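4'-phospho-dehydrooxetanocin synthase (Bacillus megaterium, PDB 5UL3) catalyses the oxidative ring contraction of dAMP to an oxetane aldehyde in oxetanocin A biosynthesis, as a cobalamin-dependent radical S-adenosylmethionine enzyme. Local coordinates at residues Tyr13-Phe21 with His71-Leu79; Thr289-Ser299 with Asp344-Ile354. All coordinates share one frame; numbering follows the deposited sequence. Where two conformers were deposited one is given.

Contact 1: residues Tyr13-Phe21 with His71-Leu79. With EDO (1,2-ethanediol), chain O.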
loop_
_atom_site.group_PDB
_atom_site.type_symbol
_atom_site.label_atom_id
_atom_site.label_comp_id
_atom_site.label_asym_id
_atom_site.label_seq_id
_atom_site.Cartn_x
_atom_site.Cartn_y
_atom_site.Cartn_z
ATOM N N TYR A 13 15.866 -37.719 9.727
ATOM C CA TYR A 13 16.096 -36.326 10.089
ATOM C C TYR A 13 15.565 -35.381 9.014
ATOM O O TYR A 13 14.945 -34.362 9.333
ATOM C CB TYR A 13 17.585 -36.089 10.341
ATOM C CG TYR A 13 18.061 -36.521 11.715
ATOM C CD1 TYR A 13 17.300 -36.265 12.850
ATOM C CD2 TYR A 13 19.274 -37.181 11.875
ATOM C CE1 TYR A 13 17.737 -36.659 14.111
ATOM C CE2 TYR A 13 19.717 -37.583 13.125
ATOM C CZ TYR A 13 18.950 -37.320 14.238
ATOM O OH TYR A 13 19.399 -37.716 15.480
ATOM N N LEU A 14 15.771 -35.717 7.742
ATOM C CA LEU A 14 15.272 -34.876 6.660
ATOM C C LEU A 14 13.747 -34.859 6.632
ATOM O O LEU A 14 13.134 -33.795 6.473
ATOM C CB LEU A 14 15.826 -35.363 5.323
ATOM C CG LEU A 14 17.301 -35.079 4.995
ATOM C CD1 LEU A 14 17.710 -35.830 3.746
ATOM C CD2 LEU A 14 17.532 -33.574 4.811
ATOM N N LYS A 15 13.122 -36.028 6.785
ATOM C CA LYS A 15 11.663 -36.106 6.781
ATOM C C LYS A 15 11.070 -35.277 7.909
ATOM O O LYS A 15 10.117 -34.518 7.703
ATOM C CB LYS A 15 11.220 -37.567 6.896
ATOM C CG LYS A 15 9.778 -37.752 7.351
ATOM C CD LYS A 15 9.498 -39.205 7.724
ATOM C CE LYS A 15 8.082 -39.373 8.251
ATOM N NZ LYS A 15 7.858 -38.563 9.484
ATOM N N GLU A 16 11.622 -35.413 9.119
ATOM C CA GLU A 16 11.128 -34.632 10.244
ATOM C C GLU A 16 11.409 -33.146 10.049
ATOM O O GLU A 16 10.616 -32.297 10.474
ATOM C CB GLU A 16 11.757 -35.117 11.547
ATOM C CG GLU A 16 11.305 -36.505 11.990
ATOM C CD GLU A 16 9.813 -36.584 12.219
ATOM O OE1 GLU A 16 9.119 -37.211 11.394
ATOM O OE2 GLU A 16 9.335 -35.999 13.212
ATOM N N LEU A 17 12.552 -32.816 9.446
ATOM C CA LEU A 17 12.881 -31.414 9.207
ATOM C C LEU A 17 11.954 -30.814 8.164
ATOM O O LEU A 17 11.534 -29.656 8.290
ATOM C CB LEU A 17 14.341 -31.282 8.768
ATOM C CG LEU A 17 15.379 -31.391 9.888
ATOM C CD1 LEU A 17 16.792 -31.389 9.323
ATOM C CD2 LEU A 17 15.209 -30.293 10.912
ATOM N N LYS A 18 11.631 -31.585 7.124
ATOM C CA LYS A 18 10.684 -31.119 6.116
ATOM C C LYS A 18 9.338 -30.775 6.744
ATOM O O LYS A 18 8.673 -29.817 6.325
ATOM C CB LYS A 18 10.539 -32.184 5.029
ATOM C CG LYS A 18 9.753 -31.787 3.801
ATOM C CD LYS A 18 9.948 -32.858 2.736
ATOM C CE LYS A 18 9.631 -32.356 1.346
ATOM N NZ LYS A 18 10.632 -31.353 0.869
ATOM N N GLU A 19 8.926 -31.530 7.766
ATOM C CA GLU A 19 7.662 -31.234 8.430
ATOM C C GLU A 19 7.790 -30.020 9.338
ATOM O O GLU A 19 6.858 -29.213 9.438
ATOM C CB GLU A 19 7.178 -32.451 9.225
ATOM C CG GLU A 19 5.797 -32.276 9.855
ATOM C CD GLU A 19 4.670 -32.210 8.831
ATOM O OE1 GLU A 19 3.569 -31.745 9.189
ATOM O OE2 GLU A 19 4.876 -32.626 7.673
ATOM N N ILE A 20 8.933 -29.870 10.010
ATOM C CA ILE A 20 9.151 -28.694 10.842
ATOM C C ILE A 20 9.171 -27.442 9.976
ATOM O O ILE A 20 8.499 -26.441 10.271
ATOM C CB ILE A 20 10.455 -28.820 11.638
ATOM C CG1 ILE A 20 10.346 -29.964 12.660
ATOM C CG2 ILE A 20 10.733 -27.508 12.355
ATOM C CD1 ILE A 20 11.679 -30.349 13.286
ATOM N N PHE A 21 9.940 -27.490 8.884
ATOM C CA PHE A 21 10.128 -26.301 8.049
ATOM C C PHE A 21 8.865 -25.915 7.289
ATOM O O PHE A 21 8.758 -24.772 6.820
ATOM C CB PHE A 21 11.276 -26.532 7.061
ATOM C CG PHE A 21 12.646 -26.645 7.706
ATOM C CD1 PHE A 21 12.851 -26.321 9.040
ATOM C CD2 PHE A 21 13.741 -27.053 6.940
ATOM C CE1 PHE A 21 14.122 -26.412 9.615
ATOM C CE2 PHE A 21 15.007 -27.149 7.505
ATOM C CZ PHE A 21 15.196 -26.829 8.844
ATOM N N HIS A 71 27.404 -30.658 9.859
ATOM C CA HIS A 71 26.365 -31.308 9.064
ATOM C C HIS A 71 25.428 -30.257 8.496
ATOM O O HIS A 71 25.089 -29.296 9.182
ATOM C CB HIS A 71 25.541 -32.274 9.910
ATOM C CG HIS A 71 26.355 -33.309 10.621
ATOM N ND1 HIS A 71 26.600 -34.556 10.091
ATOM C CD2 HIS A 71 26.963 -33.282 11.829
ATOM C CE1 HIS A 71 27.339 -35.250 10.938
ATOM N NE2 HIS A 71 27.571 -34.501 12.001
ATOM N N VAL A 72 24.980 -30.467 7.264
ATOM C CA VAL A 72 24.073 -29.534 6.604
ATOM C C VAL A 72 22.895 -30.323 6.046
ATOM O O VAL A 72 23.088 -31.251 5.250
ATOM C CB VAL A 72 24.773 -28.741 5.486
ATOM C CG1 VAL A 72 23.860 -27.605 4.986
ATOM C CG2 VAL A 72 26.108 -28.180 5.977
ATOM N N PHE A 73 21.678 -29.926 6.436
ATOM C CA PHE A 73 20.430 -30.547 5.998
ATOM C C PHE A 73 19.613 -29.548 5.192
ATOM O O PHE A 73 19.340 -28.442 5.676
ATOM C CB PHE A 73 19.589 -30.997 7.196
ATOM C CG PHE A 73 20.241 -32.062 8.042
ATOM C CD1 PHE A 73 21.056 -31.718 9.111
ATOM C CD2 PHE A 73 20.013 -33.408 7.784
ATOM C CE1 PHE A 73 21.655 -32.709 9.899
ATOM C CE2 PHE A 73 20.608 -34.397 8.561
ATOM C CZ PHE A 73 21.423 -34.044 9.615
ATOM N N SER A 74 19.188 -29.945 3.997
ATOM C CA SER A 74 18.399 -29.082 3.114
ATOM C C SER A 74 17.246 -29.895 2.547
ATOM O O SER A 74 17.290 -30.346 1.398
ATOM C CB SER A 74 19.273 -28.485 2.010
ATOM O OG SER A 74 18.523 -27.629 1.172
ATOM N N PRO A 75 16.178 -30.082 3.328
ATOM C CA PRO A 75 15.126 -31.028 2.924
ATOM C C PRO A 75 14.311 -30.577 1.733
ATOM O O PRO A 75 13.687 -31.424 1.081
ATOM C CB PRO A 75 14.252 -31.144 4.175
ATOM C CG PRO A 75 14.546 -29.955 4.987
ATOM C CD PRO A 75 15.949 -29.504 4.654
ATOM N N ASN A 76 14.287 -29.280 1.428
ATOM C CA ASN A 76 13.426 -28.730 0.387
ATOM C C ASN A 76 14.165 -28.335 -0.876
ATOM O O ASN A 76 13.518 -27.955 -1.856
ATOM C CB ASN A 76 12.663 -27.506 0.927
ATOM C CG ASN A 76 11.819 -27.848 2.127
ATOM O OD1 ASN A 76 11.477 -29.010 2.329
ATOM N ND2 ASN A 76 11.476 -26.842 2.937
ATOM N N ARG A 77 15.494 -28.405 -0.893
ATOM C CA ARG A 77 16.204 -27.960 -2.074
ATOM C C ARG A 77 17.575 -28.620 -2.143
ATOM O O ARG A 77 18.214 -28.846 -1.114
ATOM C CB ARG A 77 16.355 -26.430 -2.098
ATOM C CG ARG A 77 16.833 -25.911 -3.450
ATOM C CD ARG A 77 16.718 -24.404 -3.599
ATOM N NE ARG A 77 17.779 -23.700 -2.888
ATOM C CZ ARG A 77 18.023 -22.397 -3.022
ATOM N NH1 ARG A 77 19.006 -21.827 -2.343
ATOM N NH2 ARG A 77 17.276 -21.662 -3.831
ATOM N N ASP A 78 17.990 -28.933 -3.367
ATOM C CA ASP A 78 19.341 -29.407 -3.654
ATOM C C ASP A 78 20.359 -28.531 -2.946
ATOM O O ASP A 78 20.410 -27.317 -3.165
ATOM C CB ASP A 78 19.572 -29.391 -5.171
ATOM C CG ASP A 78 20.925 -30.000 -5.589
ATOM O OD1 ASP A 78 21.693 -30.462 -4.723
ATOM O OD2 ASP A 78 21.213 -29.996 -6.804
ATOM N N LEU A 79 21.158 -29.157 -2.082
ATOM C CA LEU A 79 22.185 -28.435 -1.341
ATOM C C LEU A 79 23.172 -27.720 -2.264
ATOM O O LEU A 79 23.786 -26.722 -1.866
ATOM C CB LEU A 79 22.920 -29.416 -0.434
ATOM C CG LEU A 79 23.748 -28.916 0.725
ATOM C CD1 LEU A 79 22.891 -28.014 1.576
ATOM C CD2 LEU A 79 24.201 -30.141 1.523
HETATM C C1 EDO O . 14.430 -34.525 0.733
HETATM O O1 EDO O . 14.073 -34.086 2.051
HETATM C C2 EDO O . 13.151 -34.504 -0.098
HETATM O O2 EDO O . 13.435 -34.832 -1.463
HETATM O O HOH W 1 9.051 -28.028 4.319
#

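Contact 2: residues Thr289-Ser299 with Asp344-Ile354. With EDO (1,2-ethanediol), chain B.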
loop_
_atom_site.group_PDB
_atom_site.type_symbol
_atom_site.label_atom_id
_atom_site.label_comp_id
_atom_site.label_asym_id
_atom_site.label_seq_id
_atom_site.Cartn_x
_atom_site.Cartn_y
_atom_site.Cartn_z
ATOM N N THR A 289 8.946 -15.012 -0.849
ATOM C CA THR A 289 7.817 -14.814 0.064
ATOM C C THR A 289 8.195 -13.919 1.240
ATOM O O THR A 289 9.211 -14.176 1.886
ATOM C CB THR A 289 7.353 -16.177 0.593
ATOM O OG1 THR A 289 7.110 -17.063 -0.508
ATOM C CG2 THR A 289 6.079 -16.027 1.473
ATOM N N PRO A 290 7.435 -12.867 1.560
ATOM C CA PRO A 290 7.753 -12.079 2.753
ATOM C C PRO A 290 7.789 -12.965 3.989
ATOM O O PRO A 290 7.057 -13.955 4.089
ATOM C CB PRO A 290 6.594 -11.076 2.844
ATOM C CG PRO A 290 5.507 -11.702 2.054
ATOM C CD PRO A 290 6.180 -12.418 0.937
ATOM N N SER A 291 8.637 -12.586 4.937
ATOM C CA SER A 291 8.730 -13.344 6.179
ATOM C C SER A 291 7.407 -13.244 6.929
ATOM O O SER A 291 6.758 -12.196 6.930
ATOM C CB SER A 291 9.878 -12.812 7.041
ATOM O OG SER A 291 11.130 -13.061 6.383
ATOM N N LEU A 292 7.011 -14.333 7.586
ATOM C CA LEU A 292 5.681 -14.403 8.196
ATOM C C LEU A 292 5.727 -14.435 9.724
ATOM O O LEU A 292 4.715 -14.773 10.365
ATOM C CB LEU A 292 4.915 -15.608 7.648
ATOM C CG LEU A 292 4.720 -15.583 6.125
ATOM C CD1 LEU A 292 4.099 -16.875 5.607
ATOM C CD2 LEU A 292 3.872 -14.381 5.703
ATOM N N ASP A 293 6.855 -14.017 10.315
ATOM C CA ASP A 293 7.037 -14.012 11.771
ATOM C C ASP A 293 5.889 -13.322 12.513
ATOM O O ASP A 293 5.508 -13.743 13.614
ATOM C CB ASP A 293 8.333 -13.291 12.145
ATOM C CG ASP A 293 9.581 -13.916 11.507
ATOM O OD1 ASP A 293 9.479 -14.538 10.431
ATOM O OD2 ASP A 293 10.656 -13.759 12.110
ATOM N N ILE A 294 5.371 -12.225 11.955
ATOM C CA ILE A 294 4.371 -11.401 12.640
ATOM C C ILE A 294 2.950 -11.859 12.354
ATOM O O ILE A 294 2.002 -11.345 12.970
ATOM C CB ILE A 294 4.560 -9.920 12.237
ATOM C CG1 ILE A 294 6.034 -9.512 12.330
ATOM C CG2 ILE A 294 3.759 -8.970 13.140
ATOM C CD1 ILE A 294 6.622 -9.567 13.743
ATOM N N LEU A 295 2.771 -12.842 11.476
ATOM C CA LEU A 295 1.441 -13.152 10.965
ATOM C C LEU A 295 0.491 -13.586 12.085
ATOM O O LEU A 295 -0.670 -13.151 12.122
ATOM C CB LEU A 295 1.538 -14.228 9.883
ATOM C CG LEU A 295 0.201 -14.491 9.185
ATOM C CD1 LEU A 295 -0.312 -13.203 8.544
ATOM C CD2 LEU A 295 0.310 -15.610 8.155
ATOM N N GLY A 296 0.968 -14.432 13.006
ATOM C CA GLY A 296 0.126 -14.855 14.126
ATOM C C GLY A 296 -0.445 -13.690 14.914
ATOM O O GLY A 296 -1.637 -13.668 15.231
ATOM N N GLU A 297 0.383 -12.690 15.209
ATOM C CA GLU A 297 -0.117 -11.521 15.918
ATOM C C GLU A 297 -1.024 -10.679 15.031
ATOM O O GLU A 297 -2.002 -10.099 15.514
ATOM C CB GLU A 297 1.049 -10.689 16.450
ATOM C CG GLU A 297 1.766 -11.362 17.617
ATOM C CD GLU A 297 0.830 -11.599 18.805
ATOM O OE1 GLU A 297 0.272 -10.607 19.326
ATOM O OE2 GLU A 297 0.636 -12.772 19.199
ATOM N N ILE A 298 -0.710 -10.583 13.732
ATOM C CA ILE A 298 -1.594 -9.875 12.809
ATOM C C ILE A 298 -2.984 -10.499 12.811
ATOM O O ILE A 298 -3.997 -9.786 12.760
ATOM C CB ILE A 298 -0.986 -9.861 11.393
ATOM C CG1 ILE A 298 0.224 -8.940 11.374
ATOM C CG2 ILE A 298 -2.018 -9.431 10.345
ATOM C CD1 ILE A 298 1.055 -9.117 10.117
ATOM N N SER A 299 -3.059 -11.833 12.879
ATOM C CA SER A 299 -4.365 -12.490 12.858
ATOM C C SER A 299 -5.149 -12.208 14.133
ATOM O O SER A 299 -6.382 -12.145 14.097
ATOM C CB SER A 299 -4.217 -13.997 12.660
ATOM O OG SER A 299 -3.913 -14.669 13.870
ATOM N N ASP A 344 2.061 -19.711 -0.433
ATOM C CA ASP A 344 2.649 -19.635 0.902
ATOM C C ASP A 344 1.814 -18.772 1.834
ATOM O O ASP A 344 1.495 -19.178 2.959
ATOM C CB ASP A 344 4.071 -19.060 0.849
ATOM C CG ASP A 344 5.066 -19.979 0.183
ATOM O OD1 ASP A 344 4.765 -21.179 0.027
ATOM O OD2 ASP A 344 6.164 -19.493 -0.205
ATOM N N ILE A 345 1.475 -17.564 1.383
ATOM C CA ILE A 345 0.759 -16.629 2.234
ATOM C C ILE A 345 -0.632 -17.161 2.549
ATOM O O ILE A 345 -1.110 -17.058 3.687
ATOM C CB ILE A 345 0.718 -15.250 1.557
ATOM C CG1 ILE A 345 2.130 -14.668 1.491
ATOM C CG2 ILE A 345 -0.213 -14.308 2.297
ATOM C CD1 ILE A 345 2.271 -13.579 0.481
ATOM N N LEU A 346 -1.287 -17.763 1.558
ATOM C CA LEU A 346 -2.639 -18.282 1.756
ATOM C C LEU A 346 -2.626 -19.467 2.714
ATOM O O LEU A 346 -3.505 -19.594 3.582
ATOM C CB LEU A 346 -3.241 -18.681 0.413
ATOM C CG LEU A 346 -3.631 -17.514 -0.506
ATOM C CD1 LEU A 346 -3.830 -18.033 -1.916
ATOM C CD2 LEU A 346 -4.892 -16.808 0.033
ATOM N N ARG A 347 -1.629 -20.335 2.581
ATOM C CA ARG A 347 -1.530 -21.480 3.480
ATOM C C ARG A 347 -1.272 -21.027 4.909
ATOM O O ARG A 347 -1.892 -21.535 5.863
ATOM C CB ARG A 347 -0.433 -22.428 2.984
ATOM C CG ARG A 347 -0.318 -23.698 3.842
ATOM C CD ARG A 347 0.549 -24.781 3.193
ATOM N NE ARG A 347 1.958 -24.411 3.190
ATOM C CZ ARG A 347 2.759 -24.508 4.245
ATOM N NH1 ARG A 347 2.289 -24.973 5.410
ATOM N NH2 ARG A 347 4.034 -24.147 4.137
ATOM N N ALA A 348 -0.371 -20.059 5.080
ATOM C CA ALA A 348 -0.096 -19.533 6.408
ATOM C C ALA A 348 -1.298 -18.786 6.965
ATOM O O ALA A 348 -1.576 -18.868 8.165
ATOM C CB ALA A 348 1.123 -18.615 6.373
ATOM N N GLY A 349 -2.002 -18.023 6.121
ATOM C CA GLY A 349 -3.197 -17.338 6.599
ATOM C C GLY A 349 -4.269 -18.309 7.067
ATOM O O GLY A 349 -4.903 -18.103 8.105
ATOM N N LYS A 350 -4.450 -19.404 6.327
ATOM C CA LYS A 350 -5.444 -20.409 6.690
ATOM C C LYS A 350 -5.125 -21.046 8.036
ATOM O O LYS A 350 -6.036 -21.363 8.814
ATOM C CB LYS A 350 -5.516 -21.469 5.597
ATOM C CG LYS A 350 -6.589 -22.532 5.814
ATOM C CD LYS A 350 -6.440 -23.656 4.793
ATOM C CE LYS A 350 -7.655 -24.574 4.780
ATOM N NZ LYS A 350 -8.850 -23.916 4.180
ATOM N N HIS A 351 -3.836 -21.249 8.325
ATOM C CA HIS A 351 -3.431 -21.766 9.625
ATOM C C HIS A 351 -3.935 -20.891 10.759
ATOM O O HIS A 351 -4.250 -21.397 11.841
ATOM C CB HIS A 351 -1.906 -21.876 9.697
ATOM C CG HIS A 351 -1.401 -22.206 11.065
ATOM N ND1 HIS A 351 -1.453 -23.481 11.584
ATOM C CD2 HIS A 351 -0.874 -21.423 12.038
ATOM C CE1 HIS A 351 -0.948 -23.477 12.806
ATOM N NE2 HIS A 351 -0.593 -22.240 13.107
ATOM N N PHE A 352 -4.018 -19.584 10.539
ATOM C CA PHE A 352 -4.467 -18.651 11.560
ATOM C C PHE A 352 -5.911 -18.198 11.357
ATOM O O PHE A 352 -6.333 -17.229 11.993
ATOM C CB PHE A 352 -3.558 -17.426 11.602
ATOM C CG PHE A 352 -2.178 -17.706 12.098
ATOM C CD1 PHE A 352 -1.964 -18.128 13.404
ATOM C CD2 PHE A 352 -1.082 -17.510 11.267
ATOM C CE1 PHE A 352 -0.688 -18.368 13.864
ATOM C CE2 PHE A 352 0.194 -17.752 11.726
ATOM C CZ PHE A 352 0.394 -18.178 13.021
ATOM N N ASN A 353 -6.647 -18.856 10.458
ATOM C CA ASN A 353 -8.046 -18.560 10.160
ATOM C C ASN A 353 -8.248 -17.183 9.536
ATOM O O ASN A 353 -9.369 -16.656 9.551
ATOM C CB ASN A 353 -8.915 -18.710 11.415
ATOM C CG ASN A 353 -8.903 -20.119 11.949
ATOM O OD1 ASN A 353 -9.054 -21.077 11.194
ATOM N ND2 ASN A 353 -8.712 -20.256 13.256
ATOM N N ILE A 354 -7.186 -16.588 8.989
ATOM C CA ILE A 354 -7.304 -15.336 8.239
ATOM C C ILE A 354 -8.016 -15.641 6.925
ATOM O O ILE A 354 -7.689 -16.622 6.248
ATOM C CB ILE A 354 -5.917 -14.726 7.975
ATOM C CG1 ILE A 354 -5.207 -14.433 9.294
ATOM C CG2 ILE A 354 -6.036 -13.450 7.132
ATOM C CD1 ILE A 354 -3.804 -13.899 9.125
HETATM C C1 EDO B . 7.319 -24.261 2.799
HETATM O O1 EDO B . 6.169 -23.781 2.084
HETATM C C2 EDO B . 7.704 -25.628 2.264
HETATM O O2 EDO B . 8.004 -25.471 0.872
#

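Contact 1: residues Tyr13-Phe21 with His71-Leu79
K18 reaches from helix 7-21 over the turn that follows strand 69-73 and grips two oxygens with one ammonium group. Its NZ donates to the side-chain OD1 of N76 at 2.9 Å, lying 23° from that carbonyl plane, and to the backbone O of P75 at 3.1 Å, where it stands well above the plane. The chain leaves the helix with CG anti to the backbone N and runs extended until its last bond, where chi4 of 69° swings NZ down onto the turn. The P75 oxygen takes a second bond, from O1 of a 1,2-ethanediol that probably came from the crystallisation liquor. N76 is used at both ends: its ND2 gives one hydrogen to the backbone O of T56 and another to a water that in turn donates to the K18 carbonyl at 2.7 Å. Within the type I turn from S74 to R77, S74 OG donates to the R77 carbonyl at 2.6 Å, while the backbone bond from R77 N to S74 O is weak.

The rest of the contact is apolar. P75 sets its ring against the helix, its CG 3.6 Å from CD2 of F21, with the two side chains nearly perpendicular; its CB rests by the L14 carbonyl. L14 brings CD2 to the edge of the F73 ring, in its plane, and L17 presses CD1 against F73 CB at 3.5 Å. The F73 ring also meets F39 of helix 28-39 and Y102 of strand 102-106. This is a helix packed across an antiparallel four-stranded sheet, with a lysine clasping the turn that leaves one strand, in the N-terminal domain of unknown function.

Contact 2: residues Thr289-Ser299 with Asp344-Ile354
F352 lays one ring face against the backbone of G296: the glycine CA sits 3.6 Å from the ring centroid and 15° off its normal, a CH-pi contact. With no side chain on G296, the ring comes right down onto the backbone of helix 295-300. H351 lies over the opposite face, so the phenyl is sandwiched, and W25 meets it edge-to-face.

L295 lies beside that ring, its CG near F352 CD2. With CG anti to the backbone N, chi1 -173°, CD2 is sent onto the CB of A348 in helix 335-351 at 3.6 Å, and CD1 onto CD1 of I354, just beyond the helix end. The A348 methyl is also touched by L292 CD1 at 3.5 Å, so both leucines close on this one methyl. At the far end S299 CB lies against I354 CG1, while its OG turns back to donate to the G296 carbonyl at 2.8 Å and passes close to F352 CB. I354 and F352 both follow the helix end, where N353, with positive phi, is the C-prime residue of a Schellman motif. There the G349 carbonyl accepts from I354 N and F352 N, which come from opposite faces of its plane.

The other end of the contact is polar. D344 OD2 accepts from T289 OG1 at 2.6 Å through its anti lone pair, the one away from OD1, and the same oxygen forms a salt bridge with K340. R347 NH2 bonds to S22 O and to a 1,2-ethanediol.

Chemically, then, the joint is an apolar seam with a buried carboxylate paired with a lysine at one end. The lysine and the threonine hydroxyl together would be expected to stabilise the ionised form of D344 and hold its carboxylate in a fixed orientation.

The two contacts follow one another along the chain: contact 1 closes within the N-terminal domain before contact 2 opens. Their centres are 22 Å apart on the same side of the chain's centre, and their nearest atoms come to about 5 Å without touching. They share no sheet. Contact 1 seats helix 7-21 on the four-stranded antiparallel sheet, whereas contact 2 fixes the 289-299 segment to helix 335-351 of the radical SAM domain, beside strand 305-311 and with the P290 side chain about 8 Å from the bound cobalamin. The loop after helix 7-21 bridges them: S22, I24 and W25 reach contact 2, tying the N-terminal domain to the catalytic core.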